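Local coordinates for peroxinectin A (Dictyostelium discoideum, PDB 6ERC), which is a secreted haem peroxidase that uses hydrogen peroxide to oxidise phenolic donors and also has iodide and thiocyanate peroxidase activity, at residues N36-P41 with K138-I143; S86-N91 with L384-D389; V192-D197 with R213-P218; F367-G370 with G376-L379. One frame throughout, in Å; residues are numbered along the deposited sequence.

Contact 1 of 4, residues N36-P41 with K138-I143; sequences NKNGFP and KCYEQI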
# COMPACT_ATOMS: atom_id res chain seq x y z
N ASN A 36 -3.06 22.95 -10.59
CA ASN A 36 -3.34 23.19 -12.00
C ASN A 36 -3.66 21.87 -12.73
O ASN A 36 -2.91 21.40 -13.59
CB ASN A 36 -2.17 23.92 -12.65
CG ASN A 36 -2.54 24.57 -13.97
OD1 ASN A 36 -3.12 25.65 -13.99
ND2 ASN A 36 -2.20 23.91 -15.07
N LYS A 37 -4.81 21.30 -12.36
CA LYS A 37 -5.18 19.97 -12.80
C LYS A 37 -5.01 19.80 -14.31
O LYS A 37 -4.32 18.89 -14.77
CB LYS A 37 -6.63 19.68 -12.40
CG LYS A 37 -7.09 18.25 -12.72
CD LYS A 37 -8.61 18.13 -12.73
CE LYS A 37 -9.23 18.74 -13.98
NZ LYS A 37 -8.81 18.04 -15.23
N ASN A 38 -5.66 20.66 -15.09
CA ASN A 38 -5.69 20.48 -16.54
C ASN A 38 -4.33 20.66 -17.20
O ASN A 38 -4.14 20.22 -18.33
CB ASN A 38 -6.70 21.44 -17.16
CG ASN A 38 -8.12 21.14 -16.74
OD1 ASN A 38 -8.50 19.98 -16.57
ND2 ASN A 38 -8.92 22.19 -16.56
N GLY A 39 -3.38 21.31 -16.52
CA GLY A 39 -2.04 21.45 -17.05
C GLY A 39 -1.00 20.81 -16.15
O GLY A 39 -1.29 19.81 -15.48
N PHE A 40 0.22 21.37 -16.13
CA PHE A 40 1.22 20.93 -15.17
C PHE A 40 1.14 21.79 -13.91
O PHE A 40 0.73 22.95 -13.97
CB PHE A 40 2.63 21.06 -15.76
CG PHE A 40 2.83 20.31 -17.05
CD1 PHE A 40 1.98 19.29 -17.44
CD2 PHE A 40 3.90 20.63 -17.88
CE1 PHE A 40 2.18 18.61 -18.63
CE2 PHE A 40 4.11 19.95 -19.07
CZ PHE A 40 3.25 18.94 -19.44
N PRO A 41 1.50 21.26 -12.74
CA PRO A 41 1.58 22.12 -11.55
C PRO A 41 2.74 23.10 -11.66
O PRO A 41 3.80 22.78 -12.20
CB PRO A 41 1.80 21.13 -10.40
CG PRO A 41 1.42 19.80 -10.95
CD PRO A 41 1.71 19.85 -12.41
N LYS A 138 -11.65 26.87 -10.56
CA LYS A 138 -12.52 25.85 -9.98
C LYS A 138 -11.73 25.04 -8.97
O LYS A 138 -10.50 25.14 -8.88
CB LYS A 138 -13.10 24.94 -11.06
CG LYS A 138 -13.89 25.69 -12.13
CD LYS A 138 -14.37 24.76 -13.24
CE LYS A 138 -15.00 25.53 -14.39
NZ LYS A 138 -15.48 24.62 -15.48
N CYS A 139 -12.44 24.22 -8.20
CA CYS A 139 -11.83 23.41 -7.15
C CYS A 139 -11.92 21.94 -7.50
O CYS A 139 -12.99 21.44 -7.90
CB CYS A 139 -12.49 23.68 -5.80
SG CYS A 139 -12.22 25.36 -5.19
N TYR A 140 -10.80 21.24 -7.35
CA TYR A 140 -10.71 19.83 -7.69
C TYR A 140 -10.17 19.02 -6.52
O TYR A 140 -9.41 19.51 -5.68
CB TYR A 140 -9.80 19.57 -8.90
CG TYR A 140 -10.28 20.27 -10.14
CD1 TYR A 140 -9.71 21.47 -10.52
CD2 TYR A 140 -11.31 19.76 -10.92
CE1 TYR A 140 -10.13 22.14 -11.64
CE2 TYR A 140 -11.74 20.42 -12.04
CZ TYR A 140 -11.15 21.61 -12.40
OH TYR A 140 -11.59 22.27 -13.53
N GLU A 141 -10.56 17.75 -6.52
CA GLU A 141 -10.07 16.79 -5.54
C GLU A 141 -9.79 15.46 -6.22
O GLU A 141 -10.50 15.07 -7.15
CB GLU A 141 -11.09 16.61 -4.40
CG GLU A 141 -10.61 15.74 -3.25
CD GLU A 141 -9.23 16.13 -2.74
OE1 GLU A 141 -8.23 15.57 -3.26
OE2 GLU A 141 -9.13 16.98 -1.84
N GLN A 142 -8.73 14.80 -5.77
CA GLN A 142 -8.37 13.52 -6.36
C GLN A 142 -9.35 12.43 -5.93
O GLN A 142 -9.97 12.50 -4.86
CB GLN A 142 -6.94 13.12 -5.99
CG GLN A 142 -5.85 13.77 -6.85
CD GLN A 142 -5.64 15.24 -6.52
OE1 GLN A 142 -5.66 15.63 -5.35
NE2 GLN A 142 -5.42 16.05 -7.54
N ILE A 143 -9.49 11.42 -6.78
CA ILE A 143 -10.50 10.37 -6.63
C ILE A 143 -9.83 9.09 -6.16
O ILE A 143 -8.85 8.63 -6.77
CB ILE A 143 -11.29 10.14 -7.94
CG1 ILE A 143 -12.31 11.28 -8.19
CG2 ILE A 143 -12.00 8.77 -7.90
CD1 ILE A 143 -13.71 11.04 -7.61
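Lys37, in the type I beta turn from Asn36 to Gly39, lies against Tyr140 on strand 139-144, an inner strand of the four-stranded antiparallel sheet. Methylenes rather than the charge do the touching. Lys37 CE stands over one face of the phenol ring in a CH-pi contact, 3.8 Å from the ring centroid of Tyr140 and 19° off the normal, displaced toward the rim. Behind it, Lys37 CD rests 3.6 Å from Tyr140 CD2. The lysine chain leaves with CG anti to the backbone N (chi1 -175°), then bends at chi3 and chi4 and crosses the tyrosine side chain at about a right angle. Its end turns away from the ring: Lys37 NZ is 5.3 Å from the Tyr140 centroid, a long cation-pi pair that adds at most a weak attraction. Asn38 ND2 comes within 4.0 Å of Tyr140 OH without bonding, its amide plane 68° from the ring. Asp136 OD1 is what the hydroxyl bonds, and that fixes the far end of the ring. The turn has its own ties. Gly39 N bonds Asn36 O at 3.0 Å, Lys37 N bonds Asp134 OD1, and Arg118 of strand 113-124 holds Asn36 O. Next to Tyr140, Cys139 is in a disulfide with Cys126. A turn in the loop after strand 24-25 is thus seated on the antiparallel sheet by a CH-pi contact of a lysine methylene with a tyrosine face.

Contact 2 of 4, residues S86-N91 with L384-D389; sequences SKPEPN and LQRNRD. With HEM (protoporphyrin IX containing Fe), chain F.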
# COMPACT_ATOMS: atom_id res chain seq x y z
N SER A 86 -4.82 5.51 -6.38
CA SER A 86 -4.81 6.77 -7.12
C SER A 86 -4.75 6.45 -8.61
O SER A 86 -3.71 6.54 -9.26
CB SER A 86 -3.65 7.65 -6.67
OG SER A 86 -3.77 7.98 -5.30
N LYS A 87 -5.90 6.05 -9.15
CA LYS A 87 -5.96 5.60 -10.53
C LYS A 87 -5.77 6.79 -11.47
O LYS A 87 -6.54 7.76 -11.38
CB LYS A 87 -7.28 4.91 -10.81
CG LYS A 87 -7.32 4.13 -12.12
CD LYS A 87 -8.62 3.34 -12.27
CE LYS A 87 -8.71 2.64 -13.62
NZ LYS A 87 -7.65 1.60 -13.79
N PRO A 88 -4.79 6.77 -12.37
CA PRO A 88 -4.59 7.92 -13.27
C PRO A 88 -5.60 7.97 -14.41
O PRO A 88 -6.16 6.96 -14.84
CB PRO A 88 -3.17 7.70 -13.82
CG PRO A 88 -2.55 6.67 -12.95
CD PRO A 88 -3.67 5.82 -12.46
N GLU A 89 -5.82 9.19 -14.89
CA GLU A 89 -6.48 9.43 -16.17
C GLU A 89 -5.44 9.58 -17.27
O GLU A 89 -4.25 9.73 -17.00
CB GLU A 89 -7.32 10.70 -16.09
CG GLU A 89 -8.67 10.54 -15.44
CD GLU A 89 -9.41 11.87 -15.35
OE1 GLU A 89 -8.84 12.82 -14.78
OE2 GLU A 89 -10.54 11.95 -15.86
N PRO A 90 -5.85 9.56 -18.54
CA PRO A 90 -4.90 9.88 -19.61
C PRO A 90 -4.58 11.37 -19.65
O PRO A 90 -4.76 12.03 -20.67
CB PRO A 90 -5.64 9.42 -20.89
CG PRO A 90 -6.79 8.59 -20.42
CD PRO A 90 -7.15 9.11 -19.07
N ASN A 91 -4.09 11.89 -18.52
CA ASN A 91 -3.75 13.30 -18.35
C ASN A 91 -2.25 13.35 -18.12
O ASN A 91 -1.78 13.28 -16.98
CB ASN A 91 -4.53 13.91 -17.19
CG ASN A 91 -4.35 15.40 -17.09
OD1 ASN A 91 -4.07 16.07 -18.08
ND2 ASN A 91 -4.50 15.94 -15.88
N LEU A 384 7.34 11.85 -5.94
CA LEU A 384 7.45 13.31 -5.98
C LEU A 384 6.43 13.91 -6.94
O LEU A 384 5.75 14.88 -6.61
CB LEU A 384 8.87 13.71 -6.38
CG LEU A 384 9.89 13.90 -5.25
CD1 LEU A 384 9.51 15.07 -4.35
CD2 LEU A 384 10.05 12.63 -4.44
N GLN A 385 6.31 13.34 -8.14
CA GLN A 385 5.30 13.79 -9.08
C GLN A 385 3.91 13.74 -8.45
O GLN A 385 3.14 14.70 -8.52
CB GLN A 385 5.34 12.95 -10.34
CG GLN A 385 6.57 13.17 -11.18
CD GLN A 385 6.51 14.45 -11.98
OE1 GLN A 385 7.31 15.36 -11.78
NE2 GLN A 385 5.56 14.53 -12.91
N ARG A 386 3.57 12.60 -7.83
CA ARG A 386 2.23 12.42 -7.29
C ARG A 386 1.93 13.45 -6.21
O ARG A 386 0.82 13.99 -6.15
CB ARG A 386 2.08 10.99 -6.74
CG ARG A 386 0.64 10.56 -6.47
CD ARG A 386 -0.14 10.34 -7.76
NE ARG A 386 0.51 9.38 -8.65
CZ ARG A 386 0.08 9.09 -9.87
NH1 ARG A 386 -1.00 9.68 -10.36
NH2 ARG A 386 0.73 8.21 -10.61
N ASN A 387 2.90 13.72 -5.33
CA ASN A 387 2.72 14.76 -4.33
C ASN A 387 2.50 16.12 -4.98
O ASN A 387 1.63 16.89 -4.57
CB ASN A 387 3.92 14.80 -3.38
CG ASN A 387 3.98 13.60 -2.47
OD1 ASN A 387 3.42 13.60 -1.37
ND2 ASN A 387 4.68 12.56 -2.91
N ARG A 388 3.30 16.43 -6.01
CA ARG A 388 3.14 17.69 -6.72
C ARG A 388 1.90 17.68 -7.59
O ARG A 388 1.29 18.73 -7.83
CB ARG A 388 4.39 17.97 -7.56
CG ARG A 388 5.64 18.17 -6.72
CD ARG A 388 6.90 18.15 -7.55
NE ARG A 388 8.09 18.36 -6.74
CZ ARG A 388 9.32 18.52 -7.22
NH1 ARG A 388 9.52 18.50 -8.53
NH2 ARG A 388 10.34 18.70 -6.40
N ASP A 389 1.50 16.50 -8.08
CA ASP A 389 0.23 16.36 -8.79
C ASP A 389 -0.94 16.67 -7.87
O ASP A 389 -1.87 17.39 -8.25
CB ASP A 389 0.13 14.95 -9.37
CG ASP A 389 -1.19 14.70 -10.08
OD1 ASP A 389 -2.03 15.62 -10.16
OD2 ASP A 389 -1.39 13.56 -10.56
CHA HEM F . 1.94 3.32 -4.55
CHB HEM F . 5.11 0.04 -6.12
CHC HEM F . 5.90 -1.36 -1.53
CHD HEM F . 2.90 2.10 0.04
C1A HEM F . 2.77 2.60 -5.36
C2A HEM F . 2.97 2.81 -6.77
C3A HEM F . 3.85 1.91 -7.21
C4A HEM F . 4.23 1.09 -6.09
CMA HEM F . 4.38 1.75 -8.66
CAA HEM F . 2.28 3.92 -7.59
CBA HEM F . 3.37 4.91 -7.99
CGA HEM F . 2.76 6.25 -8.28
O1A HEM F . 2.19 6.87 -7.34
O2A HEM F . 2.85 6.72 -9.44
C1B HEM F . 5.58 -0.63 -5.01
C2B HEM F . 6.50 -1.74 -5.05
C3B HEM F . 6.72 -2.14 -3.78
C4B HEM F . 5.94 -1.28 -2.91
CMB HEM F . 7.08 -2.30 -6.36
CAB HEM F . 7.63 -3.27 -3.25
CBB HEM F . 8.42 -4.01 -4.03
C1C HEM F . 5.17 -0.55 -0.69
C2C HEM F . 5.13 -0.61 0.76
C3C HEM F . 4.29 0.36 1.19
C4C HEM F . 3.79 1.04 0.02
CMC HEM F . 5.96 -1.64 1.55
CAC HEM F . 3.84 0.80 2.61
CBC HEM F . 4.21 0.24 3.76
C1D HEM F . 2.35 2.70 -1.06
C2D HEM F . 1.30 3.70 -1.05
C3D HEM F . 1.05 4.03 -2.32
C4D HEM F . 1.91 3.26 -3.18
CMD HEM F . 0.64 4.26 0.22
CAD HEM F . 0.01 5.04 -2.84
CBD HEM F . -1.32 4.30 -2.81
CGD HEM F . -2.22 4.73 -3.94
O1D HEM F . -2.07 4.18 -5.06
O2D HEM F . -3.08 5.63 -3.74
NA HEM F . 3.56 1.53 -4.97
NB HEM F . 5.26 -0.38 -3.70
NC HEM F . 4.34 0.47 -1.10
ND HEM F . 2.69 2.45 -2.38
FE HEM F . 3.91 1.02 -3.03
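Arg386 NH1 is gripped by two acceptors of strand 113-124, Thr119 OG1 and Phe117 O, while Ser86 O stands 4.3 Å from Arg386 NH1 without bonding it. Pro88 fills in beside it, with its CG 4.3 Å from Arg386 NH1. Asp389 OD2, one turn along the same helix, forms a long salt bridge, 3.9 Å from Arg386 NH1, by charge alone, since it sits off the plane of the guanidinium. The rest of the guanidinium serves the haem. Arg386 NH2 gives a nearly straight bond (170°) to haem O2A at 2.8 Å, the oxygen lying at the edge of the group and in its plane. Arg386 NE bonds the other oxygen of that propionate, haem O1A, at 3.3 Å. These neighbouring donors take one oxygen each, which should keep the carboxylate from turning. CG starts anti to the backbone N (chi1 -165°), and bends at chi2 and chi3 then curl the arginine toward the propionate. Ser86 attends to the second propionate: its OG bonds haem O2D at 2.9 Å, and its N reaches haem O1D only weakly at 3.3 Å. The buried positive charge of Arg386, reinforced by Arg302 and Arg382 on the haem, probably favours ionised propionates. The loop and short strand of 86-91 and helix 379-390 meet here across the propionate end of the haem pocket of an animal haem peroxidase.

Contact 3 of 4, residues V192-D197 with R213-P218; sequences VPMDND and RGNENP. With HEM (protoporphyrin IX containing Fe), chain F.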
# COMPACT_ATOMS: atom_id res chain seq x y z
N VAL A 192 -11.90 -10.37 -14.45
CA VAL A 192 -10.98 -9.92 -13.41
C VAL A 192 -9.76 -9.27 -14.06
O VAL A 192 -8.74 -9.94 -14.27
CB VAL A 192 -10.55 -11.09 -12.50
CG1 VAL A 192 -9.68 -10.58 -11.36
CG2 VAL A 192 -11.78 -11.81 -11.96
N PRO A 193 -9.82 -7.98 -14.39
CA PRO A 193 -8.67 -7.32 -15.03
C PRO A 193 -7.51 -7.19 -14.05
O PRO A 193 -7.65 -6.61 -12.98
CB PRO A 193 -9.22 -5.96 -15.44
CG PRO A 193 -10.32 -5.70 -14.47
CD PRO A 193 -10.93 -7.04 -14.17
N MET A 194 -6.35 -7.73 -14.44
CA MET A 194 -5.15 -7.69 -13.62
C MET A 194 -4.11 -6.78 -14.26
O MET A 194 -3.99 -6.74 -15.49
CB MET A 194 -4.57 -9.09 -13.42
CG MET A 194 -5.51 -10.06 -12.71
SD MET A 194 -6.06 -9.45 -11.10
CE MET A 194 -4.51 -9.37 -10.20
N ASP A 195 -3.36 -6.07 -13.43
CA ASP A 195 -2.33 -5.17 -13.92
C ASP A 195 -1.12 -5.94 -14.42
O ASP A 195 -0.78 -7.01 -13.92
CB ASP A 195 -1.91 -4.19 -12.83
CG ASP A 195 -2.86 -3.02 -12.69
OD1 ASP A 195 -3.84 -2.93 -13.47
OD2 ASP A 195 -2.64 -2.17 -11.79
N ASN A 196 -0.47 -5.37 -15.44
CA ASN A 196 0.77 -5.91 -16.00
C ASN A 196 1.72 -4.76 -16.30
O ASN A 196 2.22 -4.61 -17.42
CB ASN A 196 0.48 -6.74 -17.25
CG ASN A 196 1.45 -7.91 -17.43
OD1 ASN A 196 1.08 -8.94 -17.99
ND2 ASN A 196 2.68 -7.75 -16.96
N ASP A 197 1.98 -3.94 -15.28
CA ASP A 197 2.73 -2.70 -15.48
C ASP A 197 4.09 -2.98 -16.13
O ASP A 197 4.42 -2.42 -17.18
CB ASP A 197 2.90 -1.98 -14.14
CG ASP A 197 1.57 -1.60 -13.52
OD1 ASP A 197 0.65 -1.21 -14.27
OD2 ASP A 197 1.44 -1.69 -12.28
N ARG A 213 -3.35 -4.76 -8.87
CA ARG A 213 -1.89 -4.83 -8.72
C ARG A 213 -1.46 -5.88 -7.72
O ARG A 213 -0.51 -5.69 -6.95
CB ARG A 213 -1.35 -3.45 -8.34
CG ARG A 213 -2.03 -2.82 -7.13
CD ARG A 213 -1.63 -1.37 -6.91
NE ARG A 213 -2.55 -0.72 -5.97
CZ ARG A 213 -2.36 0.48 -5.44
NH1 ARG A 213 -1.28 1.20 -5.73
NH2 ARG A 213 -3.26 0.97 -4.59
N GLY A 214 -2.14 -7.03 -7.70
CA GLY A 214 -1.75 -8.10 -6.81
C GLY A 214 -0.50 -8.83 -7.25
O GLY A 214 0.23 -9.38 -6.43
N ASN A 215 -0.22 -8.82 -8.56
CA ASN A 215 0.98 -9.47 -9.08
C ASN A 215 2.23 -8.61 -8.94
O ASN A 215 3.30 -9.05 -9.38
CB ASN A 215 0.78 -9.81 -10.56
CG ASN A 215 -0.32 -10.83 -10.78
OD1 ASN A 215 -0.08 -12.03 -10.84
ND2 ASN A 215 -1.55 -10.34 -10.92
N GLU A 216 2.13 -7.42 -8.33
CA GLU A 216 3.26 -6.50 -8.27
C GLU A 216 4.54 -7.23 -7.85
O GLU A 216 5.58 -7.08 -8.49
CB GLU A 216 2.96 -5.34 -7.32
CG GLU A 216 3.83 -4.10 -7.53
CD GLU A 216 5.14 -4.12 -6.75
OE1 GLU A 216 5.45 -5.15 -6.12
OE2 GLU A 216 5.85 -3.09 -6.75
N ASN A 217 4.47 -8.02 -6.78
CA ASN A 217 5.62 -8.80 -6.37
C ASN A 217 5.13 -10.11 -5.77
O ASN A 217 3.98 -10.21 -5.32
CB ASN A 217 6.50 -8.05 -5.37
CG ASN A 217 5.82 -7.83 -4.04
OD1 ASN A 217 5.87 -8.68 -3.16
ND2 ASN A 217 5.19 -6.67 -3.88
N PRO A 218 5.99 -11.14 -5.73
CA PRO A 218 5.53 -12.45 -5.23
C PRO A 218 5.17 -12.43 -3.75
O PRO A 218 4.15 -13.01 -3.36
CB PRO A 218 6.72 -13.37 -5.51
CG PRO A 218 7.60 -12.62 -6.48
CD PRO A 218 7.39 -11.18 -6.18
CHA HEM F . 1.94 3.32 -4.55
CHB HEM F . 5.11 0.04 -6.12
CHC HEM F . 5.90 -1.36 -1.53
CHD HEM F . 2.90 2.10 0.04
C1A HEM F . 2.77 2.60 -5.36
C2A HEM F . 2.97 2.81 -6.77
C3A HEM F . 3.85 1.91 -7.21
C4A HEM F . 4.23 1.09 -6.09
CMA HEM F . 4.38 1.75 -8.66
CAA HEM F . 2.28 3.92 -7.59
CBA HEM F . 3.37 4.91 -7.99
CGA HEM F . 2.76 6.25 -8.28
O1A HEM F . 2.19 6.87 -7.34
O2A HEM F . 2.85 6.72 -9.44
C1B HEM F . 5.58 -0.63 -5.01
C2B HEM F . 6.50 -1.74 -5.05
C3B HEM F . 6.72 -2.14 -3.78
C4B HEM F . 5.94 -1.28 -2.91
CMB HEM F . 7.08 -2.30 -6.36
CAB HEM F . 7.63 -3.27 -3.25
CBB HEM F . 8.42 -4.01 -4.03
C1C HEM F . 5.17 -0.55 -0.69
C2C HEM F . 5.13 -0.61 0.76
C3C HEM F . 4.29 0.36 1.19
C4C HEM F . 3.79 1.04 0.02
CMC HEM F . 5.96 -1.64 1.55
CAC HEM F . 3.84 0.80 2.61
CBC HEM F . 4.21 0.24 3.76
C1D HEM F . 2.35 2.70 -1.06
C2D HEM F . 1.30 3.70 -1.05
C3D HEM F . 1.05 4.03 -2.32
C4D HEM F . 1.91 3.26 -3.18
CMD HEM F . 0.64 4.26 0.22
CAD HEM F . 0.01 5.04 -2.84
CBD HEM F . -1.32 4.30 -2.81
CGD HEM F . -2.22 4.73 -3.94
O1D HEM F . -2.07 4.18 -5.06
O2D HEM F . -3.08 5.63 -3.74
NA HEM F . 3.56 1.53 -4.97
NB HEM F . 5.26 -0.38 -3.70
NC HEM F . 4.34 0.47 -1.10
ND HEM F . 2.69 2.45 -2.38
FE HEM F . 3.91 1.02 -3.03
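Arg213 sets out beside Asp195 with CG between the backbone N and the carbonyl carbon (chi1 53°), then runs extended to NE, away from the aspartate and toward the haem; Glu216 instead bends at chi2 to bring its carboxylate to the porphyrin rim. Asp195 OD2 touches Arg213 at the root, 3.9 Å from its CB. The two side chains lie side by side and point the same way, yet Asp195 OD2 stays 6.0 Å from Arg213 NE, and Asp195 OD1 pairs with Arg212 instead. Further along, Met194, bent at chi2 and chi3, brings its CE to within 3.2 Å of Asn215 ND2, crossing that side chain at about a right angle. Asn215 OD1 takes the backbone N of Tyr207. At the haem, Arg213 NH1 bonds propionate O1D at 3.2 Å, and NH2 adds only a weak bond to the same oxygen. Arg213, the probable transition-state stabiliser, also sits about 3 Å from the side chain of His81, the predicted proton acceptor. With a leucine at Arg213, haem O1D would probably lose a charged donor and His81 its cationic neighbour. Glu216 OE2 is joined to haem CMB at 1.5 Å. Asn217 ND2 donates to Glu216 OE1 at 2.7 Å, in its own amide plane but 31° out of the carboxylate plane, and Asn217 OD1 caps helix 218-241. An ester of this kind fixes the haem covalently through its methyl carbon, and would leave Glu216 without a negative charge.

Contact 4 of 4, residues F367-G370 with G376-L379; sequences FLFG and GLDL. With HEM (protoporphyrin IX containing Fe), chain F.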
# COMPACT_ATOMS: atom_id res chain seq x y z
N PHE A 367 14.91 1.42 -12.15
CA PHE A 367 14.48 0.25 -12.90
C PHE A 367 14.44 0.57 -14.39
O PHE A 367 13.85 1.58 -14.80
CB PHE A 367 13.10 -0.22 -12.43
CG PHE A 367 12.54 -1.35 -13.24
CD1 PHE A 367 12.96 -2.65 -13.01
CD2 PHE A 367 11.62 -1.12 -14.25
CE1 PHE A 367 12.46 -3.70 -13.76
CE2 PHE A 367 11.12 -2.16 -15.00
CZ PHE A 367 11.54 -3.45 -14.76
N LEU A 368 15.05 -0.29 -15.20
CA LEU A 368 15.16 -0.08 -16.63
C LEU A 368 14.41 -1.17 -17.39
O LEU A 368 14.38 -2.33 -16.96
CB LEU A 368 16.62 -0.06 -17.09
CG LEU A 368 17.49 1.08 -16.56
CD1 LEU A 368 18.91 0.94 -17.09
CD2 LEU A 368 16.91 2.43 -16.95
N PHE A 369 13.81 -0.78 -18.51
CA PHE A 369 13.24 -1.77 -19.42
C PHE A 369 14.34 -2.51 -20.17
O PHE A 369 14.23 -3.72 -20.42
CB PHE A 369 12.28 -1.10 -20.41
CG PHE A 369 11.10 -0.42 -19.76
CD1 PHE A 369 10.64 -0.81 -18.50
CD2 PHE A 369 10.44 0.61 -20.41
CE1 PHE A 369 9.56 -0.17 -17.92
CE2 PHE A 369 9.36 1.25 -19.83
CZ PHE A 369 8.92 0.85 -18.58
N GLY A 370 15.41 -1.80 -20.53
CA GLY A 370 16.51 -2.41 -21.24
C GLY A 370 17.80 -1.63 -21.09
O GLY A 370 18.44 -1.67 -20.04
N GLY A 376 11.98 2.92 -18.76
CA GLY A 376 12.20 2.61 -17.37
C GLY A 376 11.29 3.43 -16.48
O GLY A 376 10.49 4.25 -16.94
N LEU A 377 11.43 3.21 -15.17
CA LEU A 377 10.61 3.91 -14.19
C LEU A 377 11.42 4.17 -12.94
O LEU A 377 12.36 3.44 -12.61
CB LEU A 377 9.35 3.11 -13.86
CG LEU A 377 9.55 1.72 -13.25
CD1 LEU A 377 9.49 1.76 -11.72
CD2 LEU A 377 8.53 0.75 -13.82
N ASP A 378 11.05 5.25 -12.24
CA ASP A 378 11.70 5.66 -11.00
C ASP A 378 10.59 5.88 -9.97
O ASP A 378 9.81 6.82 -10.09
CB ASP A 378 12.53 6.93 -11.20
CG ASP A 378 13.21 7.41 -9.93
OD1 ASP A 378 12.94 6.86 -8.85
OD2 ASP A 378 14.03 8.35 -10.03
N LEU A 379 10.53 5.00 -8.98
CA LEU A 379 9.45 5.08 -8.00
C LEU A 379 9.60 6.31 -7.10
O LEU A 379 8.59 6.91 -6.71
CB LEU A 379 9.40 3.80 -7.16
CG LEU A 379 8.23 3.65 -6.20
CD1 LEU A 379 6.89 3.92 -6.89
CD2 LEU A 379 8.24 2.25 -5.61
CHA HEM F . 1.94 3.32 -4.55
CHB HEM F . 5.11 0.04 -6.12
CHC HEM F . 5.90 -1.36 -1.53
CHD HEM F . 2.90 2.10 0.04
C1A HEM F . 2.77 2.60 -5.36
C2A HEM F . 2.97 2.81 -6.77
C3A HEM F . 3.85 1.91 -7.21
C4A HEM F . 4.23 1.09 -6.09
CMA HEM F . 4.38 1.75 -8.66
CAA HEM F . 2.28 3.92 -7.59
CBA HEM F . 3.37 4.91 -7.99
CGA HEM F . 2.76 6.25 -8.28
O1A HEM F . 2.19 6.87 -7.34
O2A HEM F . 2.85 6.72 -9.44
C1B HEM F . 5.58 -0.63 -5.01
C2B HEM F . 6.50 -1.74 -5.05
C3B HEM F . 6.72 -2.14 -3.78
C4B HEM F . 5.94 -1.28 -2.91
CMB HEM F . 7.08 -2.30 -6.36
CAB HEM F . 7.63 -3.27 -3.25
CBB HEM F . 8.42 -4.01 -4.03
C1C HEM F . 5.17 -0.55 -0.69
C2C HEM F . 5.13 -0.61 0.76
C3C HEM F . 4.29 0.36 1.19
C4C HEM F . 3.79 1.04 0.02
CMC HEM F . 5.96 -1.64 1.55
CAC HEM F . 3.84 0.80 2.61
CBC HEM F . 4.21 0.24 3.76
C1D HEM F . 2.35 2.70 -1.06
C2D HEM F . 1.30 3.70 -1.05
C3D HEM F . 1.05 4.03 -2.32
C4D HEM F . 1.91 3.26 -3.18
CMD HEM F . 0.64 4.26 0.22
CAD HEM F . 0.01 5.04 -2.84
CBD HEM F . -1.32 4.30 -2.81
CGD HEM F . -2.22 4.73 -3.94
O1D HEM F . -2.07 4.18 -5.06
O2D HEM F . -3.08 5.63 -3.74
NA HEM F . 3.56 1.53 -4.97
NB HEM F . 5.26 -0.38 -3.70
NC HEM F . 4.34 0.47 -1.10
ND HEM F . 2.69 2.45 -2.38
FE HEM F . 3.91 1.02 -3.03
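Phe367 and Leu377 form a single antiparallel bridge, a hydrogen-bonded pair in which Leu377 N donates to Phe367 O at 2.9 Å and Phe367 N reaches Leu377 O only weakly, at 3.3 Å. Gly376 lies next to it, its CA 4.1 Å from Leu368 CA. At its backbone angles a CB would clash with Phe367 O and press on the preceding carbonyl, so a side chain is hard to admit. Gly376 CA instead stands over the Phe369 ring in a CH-pi contact, 3.7 Å from the centroid and 4° off the normal, and Gly376 N lies over the same face nearer the rim. Leu377 CD2 reaches both phenylalanines, with CG also against Phe367. The methyl is 3.6 Å from Phe367 CD2 and 4.3 Å from Phe369 CE1, approaching each ring obliquely. That reach comes from a chi1 of 60°, with CG held between the backbone N and the carbonyl carbon. With a serine at Leu377 both methyls go, and the space opened beside the Phe367 and Phe369 rings would probably let them shift. Tyr331 packs edge-to-face with Phe367 from elsewhere in the chain. Just beyond, Asp378 is the N-cap of helix 379-390, its OD2 also paired with Arg49, and Leu379 CD1 touches haem C3A at 3.7 Å. A loop closed by one antiparallel bridge thus leads into a capped helix whose first residue lines the haem pocket.

Three of the four contacts meet at the haem, while contact 1 lies at the outer sheet. Contact 2 connects them, since it touches contact 1 through the probable hydrogen bond from Asn91 ND2 to Lys37 O (3.2 Å) and through packing of Pro41 on the helix; their centres are 10 Å apart. Contacts 2 and 3 come within about 5 Å at their nearest atoms and serve one propionate from two directions, with Ser86 and Arg213. Contact 4 feeds helix 379-390, which carries Arg386 of contact 2. It is about 17 Å, centre to centre, from contact 3, the contact holding the predicted catalytic arginine. Contacts 3 and 4 both fall in the chain between the two segments of contact 2.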